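Major capsid protein (Human herpesvirus 1, PDB 1NO7) forms the main building block of the icosahedral capsid shell of the virus. Local coordinates at residues C319-A324 against H449-R454. Residues are numbered along the deposited sequence; the frame is centred on the assembly and turned at random.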
# COMPACT_ATOMS: atom_id res chain seq x y z
N CYS A 319 6.73 -3.13 21.31
CA CYS A 319 7.14 -1.75 21.56
C CYS A 319 6.19 -1.01 22.52
O CYS A 319 4.99 -0.92 22.26
CB CYS A 319 7.20 -1.01 20.22
SG CYS A 319 8.22 0.47 20.21
N ASN A 320 6.75 -0.49 23.62
CA ASN A 320 5.98 0.25 24.63
C ASN A 320 6.05 1.73 24.38
O ASN A 320 5.99 2.20 23.25
CB ASN A 320 6.55 0.03 26.03
CG ASN A 320 6.62 -1.41 26.39
OD1 ASN A 320 5.60 -2.11 26.36
ND2 ASN A 320 7.81 -1.88 26.74
N VAL A 321 6.18 2.47 25.47
CA VAL A 321 6.30 3.92 25.43
C VAL A 321 7.69 4.20 25.96
O VAL A 321 8.22 5.30 25.85
CB VAL A 321 5.28 4.60 26.34
CG1 VAL A 321 4.00 4.90 25.56
CG2 VAL A 321 4.97 3.69 27.53
N ALA A 322 8.26 3.16 26.55
CA ALA A 322 9.60 3.23 27.10
C ALA A 322 10.55 2.80 25.99
O ALA A 322 11.61 3.39 25.79
CB ALA A 322 9.73 2.30 28.28
N THR A 323 10.12 1.76 25.27
CA THR A 323 10.87 1.16 24.17
C THR A 323 10.90 2.03 22.93
O THR A 323 11.93 2.16 22.26
CB THR A 323 10.25 -0.19 23.78
OG1 THR A 323 10.23 -1.06 24.91
CG2 THR A 323 11.05 -0.84 22.65
N ALA A 324 9.75 2.62 22.62
CA ALA A 324 9.58 3.47 21.44
C ALA A 324 10.58 4.60 21.25
O ALA A 324 10.73 5.47 22.14
CB ALA A 324 8.15 4.04 21.41
N HIS A 449 0.56 1.48 25.54
CA HIS A 449 0.98 0.10 25.74
C HIS A 449 1.50 -0.63 24.50
O HIS A 449 2.50 -1.35 24.57
CB HIS A 449 -0.17 -0.71 26.34
CG HIS A 449 -0.51 -0.33 27.75
ND1 HIS A 449 0.43 -0.26 28.75
CD2 HIS A 449 -1.70 -0.02 28.32
CE1 HIS A 449 -0.16 0.08 29.88
NE2 HIS A 449 -1.45 0.24 29.65
N ASN A 450 0.82 -0.44 23.38
CA ASN A 450 1.20 -1.12 22.15
C ASN A 450 1.31 -0.13 20.99
O ASN A 450 0.31 0.21 20.35
CB ASN A 450 0.16 -2.18 21.82
CG ASN A 450 0.69 -3.22 20.87
OD1 ASN A 450 1.35 -2.89 19.89
ND2 ASN A 450 0.38 -4.48 21.14
N MET A 451 2.53 0.33 20.72
CA MET A 451 2.72 1.30 19.64
C MET A 451 3.85 1.01 18.64
O MET A 451 4.76 0.21 18.90
CB MET A 451 2.90 2.72 20.23
CG MET A 451 3.70 2.84 21.54
SD MET A 451 4.18 4.57 21.97
CE MET A 451 2.56 5.27 22.55
N ALA A 452 3.75 1.68 17.49
CA ALA A 452 4.72 1.57 16.41
C ALA A 452 5.47 2.90 16.36
O ALA A 452 4.85 3.96 16.37
CB ALA A 452 4.01 1.31 15.09
N GLU A 453 6.80 2.86 16.28
CA GLU A 453 7.60 4.08 16.27
C GLU A 453 7.87 4.74 14.90
O GLU A 453 7.39 5.86 14.63
CB GLU A 453 8.93 3.83 16.98
CG GLU A 453 9.72 2.66 16.41
CD GLU A 453 10.78 2.15 17.37
OE1 GLU A 453 11.58 2.96 17.88
OE2 GLU A 453 10.82 0.92 17.61
N ARG A 454 8.61 4.04 14.05
CA ARG A 454 9.02 4.55 12.74
C ARG A 454 8.52 3.79 11.50
O ARG A 454 8.38 2.56 11.51
CB ARG A 454 10.55 4.61 12.71
CG ARG A 454 11.20 4.65 11.33
CD ARG A 454 12.66 4.18 11.37
NE ARG A 454 12.78 2.79 11.83
CZ ARG A 454 13.87 2.03 11.67
NH1 ARG A 454 14.96 2.52 11.07
NH2 ARG A 454 13.86 0.78 12.12
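Met451 gives the amide N that bonds the carbonyl O of Cys319 at 3.2 Å, the one hydrogen bond between residues 319-324 and 449-454. The N-H runs nearly straight at the oxygen (172°). Neither segment is regular strand here, so the bond ties two irregular backbones at a single point.

Apolar packing centres on the buried Met451 side chain. It runs alongside the backbone of Asn320, then bends at chi3 (74°), which turns CE to Val321. The two side chains cross at about a right angle, and CE lies 3.4 Å from Val321 CG1. Met451 SD touches both Val321 CG1 (3.6 Å) and Ala324 CB (4.0 Å). Tyr386 of helix 382-389 also touches Met451.

Other contacts are close packing against oxygen, without hydrogen bonds. Met451 CG and SD both lie against the carbonyl O of Asn320. Cys319 packs against the backbone of Met451: its CB lies on the carbonyl O of that residue, while SG, anti to the backbone N (chi1 -159°), faces Glu453 OE2 at 3.7 Å, a contact and not a bond. Leu334 of strand 332-334 touches both Cys319 and Glu453.

The Glu453 carboxylate reaches the 319-324 side just past Ala324 and is gripped twice: OE1 accepts the amide N of Asp325, and OE2 forms a salt bridge with Arg328, which would probably stabilise its negative charge. Internal to 319-324, Asn320 ND2 makes a weak bond to Thr323 OG1 (3.1 Å).

This is loop-to-loop packing in the VP5 upper domain, joining the connection between strands 314-316 and 332-334 to the link from helix 438-442 into strand 457-462.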